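Local coordinates for DisA protein (PDB 6CCA), which probably transfers methyl groups to a polyketide intermediate, building a gem-dimethyl group as a carbon methyltransferase of the disorazol assembly line, at residues Phe64-Leu69 / Val340-Thr345; Arg163-Leu168 / Leu344-Gly349; Asp214-His219 / Arg299-Leu304; Lys327-Leu332 / Gly383-Ala388. One frame throughout, in Å; residues are numbered along the deposited sequence.

Interaction 1 (Phe64-Leu69 / Val340-Thr345)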
loop_
_atom_site.group_PDB
_atom_site.type_symbol
_atom_site.label_atom_id
_atom_site.label_comp_id
_atom_site.label_asym_id
_atom_site.label_seq_id
_atom_site.Cartn_x
_atom_site.Cartn_y
_atom_site.Cartn_z
ATOM N N PHE A 64 17.425 -9.382 5.805
ATOM C CA PHE A 64 16.780 -10.511 6.427
ATOM C C PHE A 64 15.807 -11.222 5.473
ATOM O O PHE A 64 15.782 -12.412 5.403
ATOM C CB PHE A 64 16.108 -10.048 7.704
ATOM C CG PHE A 64 15.228 -11.072 8.355
ATOM C CD1 PHE A 64 15.763 -12.158 8.990
ATOM C CD2 PHE A 64 13.874 -10.907 8.382
ATOM C CE1 PHE A 64 14.971 -13.077 9.587
ATOM C CE2 PHE A 64 13.065 -11.826 9.000
ATOM C CZ PHE A 64 13.626 -12.909 9.613
ATOM N N SER A 65 15.016 -10.446 4.744
ATOM C CA SER A 65 14.067 -11.034 3.821
ATOM C C SER A 65 14.786 -11.899 2.781
ATOM O O SER A 65 14.306 -12.944 2.415
ATOM C CB SER A 65 13.236 -9.930 3.142
ATOM O OG SER A 65 12.488 -9.198 4.108
ATOM N N GLU A 66 15.933 -11.441 2.296
ATOM C CA GLU A 66 16.725 -12.200 1.348
ATOM C C GLU A 66 17.159 -13.563 1.911
ATOM O O GLU A 66 17.012 -14.588 1.248
ATOM C CB GLU A 66 17.973 -11.389 0.984
ATOM C CG GLU A 66 17.639 -10.175 0.157
ATOM C CD GLU A 66 18.803 -9.204 0.028
ATOM O OE1 GLU A 66 19.818 -9.317 0.724
ATOM O OE2 GLU A 66 18.660 -8.337 -0.822
ATOM N N ASP A 67 17.728 -13.519 3.119
ATOM C CA ASP A 67 18.182 -14.698 3.817
ATOM C C ASP A 67 17.064 -15.685 4.169
ATOM O O ASP A 67 17.164 -16.878 3.973
ATOM C CB ASP A 67 18.884 -14.265 5.063
ATOM C CG ASP A 67 20.193 -13.453 4.759
ATOM O OD1 ASP A 67 20.609 -13.310 3.580
ATOM O OD2 ASP A 67 20.683 -12.844 5.692
ATOM N N LEU A 68 15.937 -15.130 4.610
ATOM C CA LEU A 68 14.735 -15.902 4.906
ATOM C C LEU A 68 14.263 -16.617 3.663
ATOM O O LEU A 68 13.829 -17.769 3.740
ATOM C CB LEU A 68 13.637 -14.907 5.426
ATOM C CG LEU A 68 12.415 -15.569 6.084
ATOM C CD1 LEU A 68 12.728 -16.461 7.305
ATOM C CD2 LEU A 68 11.432 -14.427 6.407
ATOM N N LEU A 69 14.257 -15.899 2.529
ATOM C CA LEU A 69 13.863 -16.486 1.288
ATOM C C LEU A 69 14.780 -17.667 0.906
ATOM O O LEU A 69 14.295 -18.708 0.483
ATOM C CB LEU A 69 13.839 -15.425 0.187
ATOM C CG LEU A 69 13.475 -15.944 -1.180
ATOM C CD1 LEU A 69 12.146 -16.653 -1.236
ATOM C CD2 LEU A 69 13.489 -14.790 -2.200
ATOM N N VAL A 340 9.587 -1.434 -4.132
ATOM C CA VAL A 340 9.183 -2.810 -4.134
ATOM C C VAL A 340 10.068 -3.543 -3.090
ATOM O O VAL A 340 10.897 -4.371 -3.434
ATOM C CB VAL A 340 9.398 -3.504 -5.479
ATOM C CG1 VAL A 340 8.694 -4.837 -5.435
ATOM C CG2 VAL A 340 8.747 -2.741 -6.635
ATOM N N VAL A 341 9.936 -3.205 -1.838
ATOM C CA VAL A 341 10.713 -3.898 -0.772
ATOM C C VAL A 341 10.403 -5.408 -0.671
ATOM O O VAL A 341 9.260 -5.873 -0.908
ATOM C CB VAL A 341 10.535 -3.171 0.592
ATOM C CG1 VAL A 341 11.061 -1.750 0.464
ATOM C CG2 VAL A 341 9.081 -3.148 1.051
ATOM N N HIS A 342 11.444 -6.189 -0.277
ATOM C CA HIS A 342 11.322 -7.641 -0.232
ATOM C C HIS A 342 10.267 -8.063 0.791
ATOM O O HIS A 342 9.539 -9.047 0.607
ATOM C CB HIS A 342 12.658 -8.257 0.134
ATOM C CG HIS A 342 13.752 -7.936 -0.827
ATOM N ND1 HIS A 342 13.542 -7.732 -2.183
ATOM C CD2 HIS A 342 15.092 -7.829 -0.635
ATOM C CE1 HIS A 342 14.690 -7.450 -2.764
ATOM N NE2 HIS A 342 15.643 -7.518 -1.849
ATOM N N PHE A 343 10.129 -7.271 1.834
ATOM C CA PHE A 343 9.104 -7.520 2.827
ATOM C C PHE A 343 7.762 -7.625 2.209
ATOM O O PHE A 343 6.935 -8.467 2.557
ATOM C CB PHE A 343 9.072 -6.391 3.891
ATOM C CG PHE A 343 7.781 -6.410 4.690
ATOM C CD1 PHE A 343 7.582 -7.392 5.666
ATOM C CD2 PHE A 343 6.748 -5.553 4.398
ATOM C CE1 PHE A 343 6.371 -7.500 6.394
ATOM C CE2 PHE A 343 5.519 -5.647 5.064
ATOM C CZ PHE A 343 5.332 -6.615 6.092
ATOM N N LEU A 344 7.445 -6.701 1.307
ATOM C CA LEU A 344 6.171 -6.746 0.612
ATOM C C LEU A 344 6.053 -7.891 -0.373
ATOM O O LEU A 344 4.996 -8.574 -0.472
ATOM C CB LEU A 344 5.929 -5.408 -0.138
ATOM C CG LEU A 344 5.704 -4.224 0.818
ATOM C CD1 LEU A 344 5.580 -2.958 -0.055
ATOM C CD2 LEU A 344 4.449 -4.389 1.664
ATOM N N THR A 345 7.093 -8.089 -1.185
ATOM C CA THR A 345 7.037 -9.193 -2.131
ATOM C C THR A 345 6.699 -10.518 -1.431
ATOM O O THR A 345 5.873 -11.287 -1.900
ATOM C CB THR A 345 8.344 -9.342 -2.942
ATOM O OG1 THR A 345 8.567 -8.137 -3.723
ATOM C CG2 THR A 345 8.248 -10.593 -3.867
#
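Ser65 and His342 bring their backbones within 6.0 Å, measured CA to CA, where the first turn of the short helix 342-346 is set against the side of the long helix 55-75. This is helix-to-helix packing within the helical part that accompanies the methyltransferase core. Val341 holds the N-cap position, and the backbone N of His342, at the start of the helix, is taken by the carboxylate of Glu62, one turn before Glu66 on the long helix. Close approach depends on a small residue: Ser65 CB lies 3.5 Å from His342 CB, the two beta carbons facing each other. Phe343 adds little here, because its ring leads off to meet Tyr154 edge-to-face and to lean on Leu158 of helix 152-163.

Glu66 starts off to one side and then extends (chi2 168°), which carries its CG to 3.6 Å from His342 CD2, so the glutamate crosses the imidazole at a slant, its methylene against the CD2 corner. Glu66 OE2 comes to the edge of the ring, 3.3 Å from His342 NE2, with carboxylate and ring planes 40° apart. The resulting hydrogen bond from NE2 is weak, with an angle of only 130° at the hydrogen, and the uncertain place of OE2 makes it doubtful; the acid's stronger polar partner is Arg63, with which it forms a salt bridge. Serine also suits its place because its hydroxyl folds back on its own helix. Ser65 OG bonds to Leu61 O, and it stays 3.8 Å from Phe343 N, near the incoming helix yet not hydrogen-bonded to it.

Interaction 2 (Arg163-Leu168 / Leu344-Gly349)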
loop_
_atom_site.group_PDB
_atom_site.type_symbol
_atom_site.label_atom_id
_atom_site.label_comp_id
_atom_site.label_asym_id
_atom_site.label_seq_id
_atom_site.Cartn_x
_atom_site.Cartn_y
_atom_site.Cartn_z
ATOM N N ARG A 163 6.991 -19.763 8.308
ATOM C CA ARG A 163 6.613 -21.074 8.852
ATOM C C ARG A 163 5.697 -21.870 7.970
ATOM O O ARG A 163 5.690 -23.129 8.069
ATOM C CB ARG A 163 6.068 -20.938 10.273
ATOM C CG ARG A 163 7.078 -20.410 11.275
ATOM C CD ARG A 163 6.519 -20.349 12.706
ATOM N NE ARG A 163 6.480 -21.695 13.278
ATOM C CZ ARG A 163 5.416 -22.302 13.716
ATOM N NH1 ARG A 163 4.249 -21.688 13.715
ATOM N NH2 ARG A 163 5.531 -23.553 14.258
ATOM N N ARG A 164 4.882 -21.232 7.135
ATOM C CA ARG A 164 3.980 -21.953 6.294
ATOM C C ARG A 164 4.275 -21.806 4.860
ATOM O O ARG A 164 3.407 -22.124 3.981
ATOM C CB ARG A 164 2.548 -21.416 6.539
ATOM C CG ARG A 164 2.159 -21.435 7.991
ATOM C CD ARG A 164 1.904 -22.822 8.466
ATOM N NE ARG A 164 0.875 -23.532 7.693
ATOM C CZ ARG A 164 -0.444 -23.371 7.847
ATOM N NH1 ARG A 164 -0.952 -22.491 8.687
ATOM N NH2 ARG A 164 -1.267 -24.128 7.146
ATOM N N TYR A 165 5.453 -21.254 4.536
ATOM C CA TYR A 165 5.703 -20.808 3.127
ATOM C C TYR A 165 5.608 -21.927 2.068
ATOM O O TYR A 165 5.018 -21.730 1.015
ATOM C CB TYR A 165 7.044 -20.016 2.974
ATOM C CG TYR A 165 6.854 -18.758 2.103
ATOM C CD1 TYR A 165 6.987 -18.820 0.704
ATOM C CD2 TYR A 165 6.511 -17.527 2.689
ATOM C CE1 TYR A 165 6.788 -17.703 -0.056
ATOM C CE2 TYR A 165 6.308 -16.369 1.921
ATOM C CZ TYR A 165 6.464 -16.459 0.556
ATOM O OH TYR A 165 6.243 -15.340 -0.223
ATOM N N PRO A 166 6.186 -23.073 2.338
ATOM C CA PRO A 166 6.078 -24.169 1.337
ATOM C C PRO A 166 4.609 -24.483 1.006
ATOM O O PRO A 166 4.265 -24.519 -0.170
ATOM C CB PRO A 166 6.808 -25.316 2.008
ATOM C CG PRO A 166 7.773 -24.631 2.982
ATOM C CD PRO A 166 7.023 -23.429 3.480
ATOM N N GLU A 167 3.735 -24.604 2.003
ATOM C CA GLU A 167 2.282 -24.651 1.743
ATOM C C GLU A 167 1.675 -23.488 0.977
ATOM O O GLU A 167 0.864 -23.690 0.100
ATOM C CB GLU A 167 1.534 -24.835 3.032
ATOM C CG GLU A 167 1.855 -26.158 3.730
ATOM C CD GLU A 167 1.458 -26.080 5.172
ATOM O OE1 GLU A 167 0.276 -26.406 5.442
ATOM O OE2 GLU A 167 2.264 -25.610 6.028
ATOM N N LEU A 168 2.062 -22.270 1.309
ATOM C CA LEU A 168 1.570 -21.092 0.654
ATOM C C LEU A 168 1.889 -21.150 -0.836
ATOM O O LEU A 168 1.042 -20.918 -1.690
ATOM C CB LEU A 168 2.186 -19.835 1.298
ATOM C CG LEU A 168 1.570 -19.473 2.659
ATOM C CD1 LEU A 168 2.380 -18.449 3.377
ATOM C CD2 LEU A 168 0.155 -18.915 2.518
ATOM N N LEU A 344 7.445 -6.701 1.307
ATOM C CA LEU A 344 6.171 -6.746 0.612
ATOM C C LEU A 344 6.053 -7.891 -0.373
ATOM O O LEU A 344 4.996 -8.574 -0.472
ATOM C CB LEU A 344 5.929 -5.408 -0.138
ATOM C CG LEU A 344 5.704 -4.224 0.818
ATOM C CD1 LEU A 344 5.580 -2.958 -0.055
ATOM C CD2 LEU A 344 4.449 -4.389 1.664
ATOM N N THR A 345 7.093 -8.089 -1.185
ATOM C CA THR A 345 7.037 -9.193 -2.131
ATOM C C THR A 345 6.699 -10.518 -1.431
ATOM O O THR A 345 5.873 -11.287 -1.900
ATOM C CB THR A 345 8.344 -9.342 -2.942
ATOM O OG1 THR A 345 8.567 -8.137 -3.723
ATOM C CG2 THR A 345 8.248 -10.593 -3.867
ATOM N N LEU A 346 7.328 -10.762 -0.299
ATOM C CA LEU A 346 7.139 -12.042 0.423
ATOM C C LEU A 346 5.755 -12.192 1.068
ATOM O O LEU A 346 5.270 -13.306 1.143
ATOM C CB LEU A 346 8.185 -12.224 1.503
ATOM C CG LEU A 346 9.589 -12.436 1.039
ATOM C CD1 LEU A 346 10.547 -12.486 2.225
ATOM C CD2 LEU A 346 9.595 -13.708 0.236
ATOM N N SER A 347 5.152 -11.058 1.475
ATOM C CA SER A 347 3.905 -11.007 2.207
ATOM C C SER A 347 2.732 -10.609 1.333
ATOM O O SER A 347 1.938 -11.494 0.946
ATOM C CB SER A 347 3.999 -10.166 3.441
ATOM O OG SER A 347 4.380 -8.823 3.276
ATOM N N ALA A 348 2.677 -9.320 0.982
ATOM C CA ALA A 348 1.633 -8.781 0.065
ATOM C C ALA A 348 1.669 -9.482 -1.286
ATOM O O ALA A 348 0.646 -9.693 -1.919
ATOM C CB ALA A 348 1.821 -7.269 -0.088
ATOM N N GLY A 349 2.850 -9.954 -1.714
ATOM C CA GLY A 349 2.984 -10.745 -2.974
ATOM C C GLY A 349 2.250 -12.054 -3.111
ATOM O O GLY A 349 2.173 -12.672 -4.215
#
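Tyr165 reaches across to Leu346 with the whole length of its side chain, since the nearest CA atoms, those of these two residues, are still 9.3 Å apart. Its chi1 of -136° is intermediate between the usual staggered values, and this unusual rotation aims the phenol at the end of helix 342-346. The hydroxyl gives a short hydrogen bond, 2.6 Å from Tyr165 OH to Leu346 O, which it meets in the carbonyl plane on a lone pair, with a C=O...donor angle of 122°. The same oxygen lies near the plane of the ring at its edge, 3.3 Å from Tyr165 CE2. The leucine side chain crosses the tyrosine at about a right angle, and its CD2 methyl rests 3.8 Å from Tyr165 OH.

A tyrosine suits this junction between two short helices of the helical region: it buries an apolar ring, which touches Ile72 of helix 55-75 and Leu350, while satisfying a carbonyl where helix 342-346 ends. Gly349 N reaches back five residues to Leu344 O, the chain entering a 3-10 segment at Ala348, and Ser347 OG bonds back to Phe343 O. Leu346 meanwhile packs on Leu108 of helix 102-114 and on Ser65.

The same, N-terminal end of the tyrosine's helix is braced by Arg164, at the N-cap position, which curls through three successive bends and grips Glu167 side-on, Arg164 NE to Glu167 OE2 at 3.0 Å and NH2 to OE1 at 3.2 Å. Both oxygens lie in the guanidinium plane, but the nitrogens approach from above the carboxylate, 41° out of plane for OE2.

Interaction 3 (Asp214-His219 / Arg299-Leu304)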
loop_
_atom_site.group_PDB
_atom_site.type_symbol
_atom_site.label_atom_id
_atom_site.label_comp_id
_atom_site.label_asym_id
_atom_site.label_seq_id
_atom_site.Cartn_x
_atom_site.Cartn_y
_atom_site.Cartn_z
ATOM N N ASP A 214 -10.066 23.018 7.101
ATOM C CA ASP A 214 -9.818 24.346 7.632
ATOM C C ASP A 214 -9.912 25.392 6.558
ATOM O O ASP A 214 -10.360 26.446 6.799
ATOM C CB ASP A 214 -8.456 24.447 8.257
ATOM C CG ASP A 214 -8.398 23.845 9.610
ATOM O OD1 ASP A 214 -9.430 23.606 10.253
ATOM O OD2 ASP A 214 -7.274 23.601 10.014
ATOM N N ALA A 215 -9.454 25.085 5.375
ATOM C CA ALA A 215 -9.577 25.988 4.254
ATOM C C ALA A 215 -10.989 26.195 3.723
ATOM O O ALA A 215 -11.327 27.265 3.347
ATOM C CB ALA A 215 -8.684 25.542 3.130
ATOM N N ARG A 216 -11.792 25.159 3.686
ATOM C CA ARG A 216 -13.088 25.227 3.053
ATOM C C ARG A 216 -14.207 25.593 3.996
ATOM O O ARG A 216 -15.157 26.249 3.594
ATOM C CB ARG A 216 -13.484 23.865 2.491
ATOM C CG ARG A 216 -12.613 23.360 1.360
ATOM C CD ARG A 216 -12.760 24.068 0.026
ATOM N NE ARG A 216 -14.061 24.659 -0.250
ATOM C CZ ARG A 216 -15.156 24.023 -0.644
ATOM N NH1 ARG A 216 -15.187 22.689 -0.812
ATOM N NH2 ARG A 216 -16.245 24.752 -0.849
ATOM N N VAL A 217 -14.154 25.098 5.219
ATOM C CA VAL A 217 -15.307 25.234 6.138
ATOM C C VAL A 217 -15.746 26.689 6.257
ATOM O O VAL A 217 -16.952 26.966 6.164
ATOM C CB VAL A 217 -15.032 24.635 7.529
ATOM C CG1 VAL A 217 -15.919 25.221 8.614
ATOM C CG2 VAL A 217 -15.245 23.126 7.456
ATOM N N PRO A 218 -14.787 27.611 6.378
ATOM C CA PRO A 218 -15.189 29.014 6.525
ATOM C C PRO A 218 -16.045 29.540 5.401
ATOM O O PRO A 218 -16.801 30.472 5.634
ATOM C CB PRO A 218 -13.849 29.756 6.531
ATOM C CG PRO A 218 -12.976 28.804 7.268
ATOM C CD PRO A 218 -13.343 27.465 6.638
ATOM N N HIS A 219 -15.916 28.970 4.202
ATOM C CA HIS A 219 -16.651 29.429 3.057
ATOM C C HIS A 219 -17.891 28.637 2.714
ATOM O O HIS A 219 -18.526 28.915 1.705
ATOM C CB HIS A 219 -15.721 29.520 1.890
ATOM C CG HIS A 219 -14.554 30.390 2.176
ATOM N ND1 HIS A 219 -13.296 29.888 2.445
ATOM C CD2 HIS A 219 -14.465 31.732 2.324
ATOM C CE1 HIS A 219 -12.470 30.887 2.709
ATOM N NE2 HIS A 219 -13.152 32.016 2.634
ATOM N N ARG A 299 -19.355 14.561 -6.785
ATOM C CA ARG A 299 -19.947 14.575 -5.492
ATOM C C ARG A 299 -18.978 14.826 -4.359
ATOM O O ARG A 299 -19.358 15.225 -3.322
ATOM C CB ARG A 299 -20.636 13.261 -5.221
ATOM C CG ARG A 299 -21.979 13.550 -4.604
ATOM C CD ARG A 299 -22.459 12.542 -3.618
ATOM N NE ARG A 299 -22.751 13.158 -2.354
ATOM C CZ ARG A 299 -23.611 12.677 -1.510
ATOM N NH1 ARG A 299 -24.287 11.591 -1.826
ATOM N NH2 ARG A 299 -23.773 13.267 -0.361
ATOM N N PHE A 300 -17.722 14.535 -4.609
ATOM C CA PHE A 300 -16.733 14.454 -3.574
ATOM C C PHE A 300 -15.705 15.542 -3.615
ATOM O O PHE A 300 -15.173 15.800 -4.629
ATOM C CB PHE A 300 -16.048 13.090 -3.645
ATOM C CG PHE A 300 -16.966 11.976 -3.316
ATOM C CD1 PHE A 300 -17.370 11.772 -2.037
ATOM C CD2 PHE A 300 -17.518 11.227 -4.297
ATOM C CE1 PHE A 300 -18.261 10.806 -1.727
ATOM C CE2 PHE A 300 -18.409 10.235 -3.991
ATOM C CZ PHE A 300 -18.774 10.040 -2.702
ATOM N N ASP A 301 -15.434 16.119 -2.452
ATOM C CA ASP A 301 -14.396 17.125 -2.337
ATOM C C ASP A 301 -13.033 16.457 -2.277
ATOM O O ASP A 301 -12.028 17.037 -2.688
ATOM C CB ASP A 301 -14.638 17.908 -1.083
ATOM C CG ASP A 301 -15.937 18.729 -1.173
ATOM O OD1 ASP A 301 -15.878 19.837 -1.772
ATOM O OD2 ASP A 301 -16.998 18.206 -0.810
ATOM N N VAL A 302 -12.979 15.282 -1.648
ATOM C CA VAL A 302 -11.694 14.544 -1.418
ATOM C C VAL A 302 -11.972 13.075 -1.603
ATOM O O VAL A 302 -13.011 12.578 -1.153
ATOM C CB VAL A 302 -11.129 14.745 0.034
ATOM C CG1 VAL A 302 -9.805 14.020 0.249
ATOM C CG2 VAL A 302 -10.963 16.198 0.375
ATOM N N VAL A 303 -11.055 12.401 -2.287
ATOM C CA VAL A 303 -10.986 10.972 -2.282
ATOM C C VAL A 303 -9.698 10.533 -1.601
ATOM O O VAL A 303 -8.608 10.966 -2.013
ATOM C CB VAL A 303 -11.049 10.395 -3.665
ATOM C CG1 VAL A 303 -10.913 8.894 -3.655
ATOM C CG2 VAL A 303 -12.360 10.705 -4.328
ATOM N N LEU A 304 -9.811 9.661 -0.603
ATOM C CA LEU A 304 -8.679 9.098 0.134
ATOM C C LEU A 304 -8.503 7.629 -0.215
ATOM O O LEU A 304 -9.470 6.837 -0.209
ATOM C CB LEU A 304 -8.966 9.187 1.651
ATOM C CG LEU A 304 -8.032 8.359 2.543
ATOM C CD1 LEU A 304 -6.627 8.960 2.448
ATOM C CD2 LEU A 304 -8.531 8.438 3.959
#
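A single buried salt bridge, Arg216 to Asp301, joins the C-terminal end of helix 196-216 to the start of strand 300-306 in the central sheet, a largely parallel sheet consistent with the class I methyltransferase fold. The backbones stay well apart, 9.8 Å between the CA atoms of these residues, so the contact is made entirely by long reach. Arginine supplies it: the chain bends at chi2 and again at chi3 (-29°), bringing NH1 to 3.1 Å from Asp301 OD1. The oxygen sits at the edge of the guanidinium and in its plane, but the carboxylate is turned 40° against it, and the side chains cross at about a right angle. One nitrogen thus meets one oxygen, and the pair is held by charge without the paired bonds of a side-on grip.

Aspartate suits its position because its other oxygen is also engaged. Asp301 OD2 accepts a hydrogen bond from the backbone N of Thr227 and forms a salt bridge with Lys327, so two cations would probably favour the charged acid in this buried spot. Residues 217-219 form a 3-10 turn, with His219 N bonded to Arg216 O at 2.9 Å.

Arg216 has Phe30 as a cation-pi partner and touches Ile226 of the adjacent strand 226-231. Further along, Val302 packs on Leu209 and Phe212 and Leu304 on Val205, so helix 196-216 runs over one face of the sheet formed by strands 226-231, 300-306 and 330-337.

Interaction 4 (Lys327-Leu332 / Gly383-Ala388)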
loop_
_atom_site.group_PDB
_atom_site.type_symbol
_atom_site.label_atom_id
_atom_site.label_comp_id
_atom_site.label_asym_id
_atom_site.label_seq_id
_atom_site.Cartn_x
_atom_site.Cartn_y
_atom_site.Cartn_z
ATOM N N LYS A 327 -15.127 16.586 -7.373
ATOM C CA LYS A 327 -15.350 17.950 -7.866
ATOM C C LYS A 327 -14.095 18.465 -8.528
ATOM O O LYS A 327 -12.978 18.064 -8.220
ATOM C CB LYS A 327 -15.666 18.847 -6.681
ATOM C CG LYS A 327 -17.029 18.529 -6.085
ATOM C CD LYS A 327 -17.344 19.346 -4.871
ATOM C CE LYS A 327 -18.664 18.836 -4.263
ATOM N NZ LYS A 327 -18.754 19.504 -2.936
ATOM N N ALA A 328 -14.288 19.388 -9.463
ATOM C CA ALA A 328 -13.182 20.180 -9.928
ATOM C C ALA A 328 -12.452 20.774 -8.751
ATOM O O ALA A 328 -13.060 21.285 -7.806
ATOM C CB ALA A 328 -13.721 21.285 -10.890
ATOM N N ASN A 329 -11.108 20.787 -8.827
ATOM C CA ASN A 329 -10.247 21.209 -7.712
ATOM C C ASN A 329 -10.482 20.438 -6.372
ATOM O O ASN A 329 -10.118 20.929 -5.276
ATOM C CB ASN A 329 -10.490 22.674 -7.390
ATOM C CG ASN A 329 -10.197 23.564 -8.590
ATOM O OD1 ASN A 329 -9.313 23.235 -9.349
ATOM N ND2 ASN A 329 -10.934 24.674 -8.761
ATOM N N GLY A 330 -11.024 19.198 -6.493
ATOM C CA GLY A 330 -11.072 18.272 -5.370
ATOM C C GLY A 330 -9.699 17.548 -5.301
ATOM O O GLY A 330 -8.934 17.472 -6.301
ATOM N N TRP A 331 -9.399 17.044 -4.128
ATOM C CA TRP A 331 -8.088 16.351 -3.923
ATOM C C TRP A 331 -8.187 14.837 -3.918
ATOM O O TRP A 331 -9.162 14.263 -3.379
ATOM C CB TRP A 331 -7.503 16.766 -2.583
ATOM C CG TRP A 331 -7.153 18.211 -2.375
ATOM C CD1 TRP A 331 -7.416 19.261 -3.181
ATOM C CD2 TRP A 331 -6.582 18.730 -1.190
ATOM N NE1 TRP A 331 -6.944 20.421 -2.589
ATOM C CE2 TRP A 331 -6.473 20.123 -1.343
ATOM C CE3 TRP A 331 -6.152 18.139 0.013
ATOM C CZ2 TRP A 331 -5.912 20.942 -0.362
ATOM C CZ3 TRP A 331 -5.614 18.948 1.023
ATOM C CH2 TRP A 331 -5.472 20.366 0.807
ATOM N N LEU A 332 -7.186 14.200 -4.517
ATOM C CA LEU A 332 -6.874 12.808 -4.259
ATOM C C LEU A 332 -5.729 12.742 -3.261
ATOM O O LEU A 332 -4.727 13.462 -3.431
ATOM C CB LEU A 332 -6.491 12.154 -5.559
ATOM C CG LEU A 332 -5.976 10.727 -5.453
ATOM C CD1 LEU A 332 -7.068 9.802 -4.886
ATOM C CD2 LEU A 332 -5.530 10.197 -6.818
ATOM N N GLY A 383 -4.177 14.493 -15.771
ATOM C CA GLY A 383 -4.837 15.774 -15.565
ATOM C C GLY A 383 -5.058 16.229 -14.137
ATOM O O GLY A 383 -5.971 17.002 -13.878
ATOM N N PHE A 384 -4.221 15.762 -13.199
ATOM C CA PHE A 384 -4.161 16.402 -11.941
ATOM C C PHE A 384 -3.078 17.466 -11.997
ATOM O O PHE A 384 -2.144 17.292 -12.789
ATOM C CB PHE A 384 -3.824 15.362 -10.820
ATOM C CG PHE A 384 -4.917 14.369 -10.571
ATOM C CD1 PHE A 384 -5.026 13.212 -11.342
ATOM C CD2 PHE A 384 -5.836 14.533 -9.520
ATOM C CE1 PHE A 384 -6.043 12.261 -11.112
ATOM C CE2 PHE A 384 -6.845 13.581 -9.280
ATOM C CZ PHE A 384 -6.944 12.433 -10.083
ATOM N N ARG A 385 -3.168 18.467 -11.132
ATOM C CA ARG A 385 -2.177 19.532 -10.959
ATOM C C ARG A 385 -1.678 19.657 -9.532
ATOM O O ARG A 385 -2.228 19.085 -8.649
ATOM C CB ARG A 385 -2.780 20.888 -11.327
ATOM C CG ARG A 385 -3.854 20.808 -12.349
ATOM C CD ARG A 385 -4.415 22.127 -12.727
ATOM N NE ARG A 385 -5.389 22.519 -11.729
ATOM C CZ ARG A 385 -6.555 23.047 -12.002
ATOM N NH1 ARG A 385 -6.929 23.201 -13.245
ATOM N NH2 ARG A 385 -7.324 23.421 -11.012
ATOM N N ARG A 386 -0.641 20.450 -9.330
ATOM C CA ARG A 386 -0.072 20.679 -8.027
ATOM C C ARG A 386 0.311 19.360 -7.373
ATOM O O ARG A 386 0.354 19.272 -6.202
ATOM C CB ARG A 386 -1.068 21.404 -7.131
ATOM C CG ARG A 386 -0.882 22.878 -6.958
ATOM C CD ARG A 386 -2.096 23.532 -7.600
ATOM N NE ARG A 386 -1.682 24.226 -8.735
ATOM C CZ ARG A 386 -2.431 24.843 -9.621
ATOM N NH1 ARG A 386 -3.747 24.850 -9.602
ATOM N NH2 ARG A 386 -1.803 25.446 -10.562
ATOM N N VAL A 387 0.568 18.370 -8.194
ATOM C CA VAL A 387 0.848 17.058 -7.670
ATOM C C VAL A 387 2.032 17.105 -6.721
ATOM O O VAL A 387 3.067 17.587 -7.060
ATOM C CB VAL A 387 1.021 16.008 -8.750
ATOM C CG1 VAL A 387 1.207 14.664 -8.107
ATOM C CG2 VAL A 387 -0.174 15.965 -9.655
ATOM N N ALA A 388 1.807 16.650 -5.504
ATOM C CA ALA A 388 2.774 16.771 -4.418
ATOM C C ALA A 388 3.016 15.494 -3.634
ATOM O O ALA A 388 2.335 15.225 -2.632
ATOM C CB ALA A 388 2.397 17.909 -3.493
#
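Phe384 and Arg385 meet Leu332 and Asn329 at one side of the methyltransferase sheet, where strands 330-337 and 384-385 both pair antiparallel with strand 402-409 and so face each other across it. The second segment begins at Gly383, whose positive phi makes it the C-prime residue of the Schellman motif ending helix 372-381; glycine tolerates this conformation readily.

Phe384 follows with its side chain aimed at the partner strand. Its CE2 comes 4.0 Å from Leu332 CB, meeting it obliquely, and Leu379 of helix 372-381 packs on both residues, so the large apolar ring fills the space between helix and sheet. Arg385 departs to one side, extends through chi2, then turns at chi3 (-81°) toward the turn at Asn329. Its NH2 stands 2.6 Å from Asn329 OD1, which lies at the guanidinium edge; the angle is too poor for a hydrogen bond, with amide and guanidinium planes 42° apart. The firmer partner of NH2 is Glu408, while Asn329 ND2 bonds to Phe30 O.

At Arg386 the chain turns a corner, and its guanidinium lies over Arg385 CB and joins the same glutamate, which would probably offset the gathering of two cations. Val387 then buries its branched side chain against Leu379 and Ala407. On the opposing side, Asn329 takes the positive-phi place of a type II turn, a role asparagine fills well, and the turn is closed by Gly330 N bonding to Lys327 O at 2.8 Å.

Overall arrangement
From the N terminus, the chain passes helix 55-75 and segment 163-168 and enters the methyltransferase core. Interaction 3 is the first to close, joining 214-219 to 299-304, and it is nested inside the loops of interactions 1 and 2. Interaction 4 opens next at 327-332. Strand 330-337 then leads to helix 342-346, where interactions 1 and 2 close on the same stretch, sharing Leu344 and Thr345. Interaction 4 closes last, at 383-388, so it crosses both. Interactions 3 and 4 adjoin through neighbouring strands 300-306 and 330-337, whereas interactions 1 and 2 bind the helical part together, their centres 35 to 40 Å from those of the other pair.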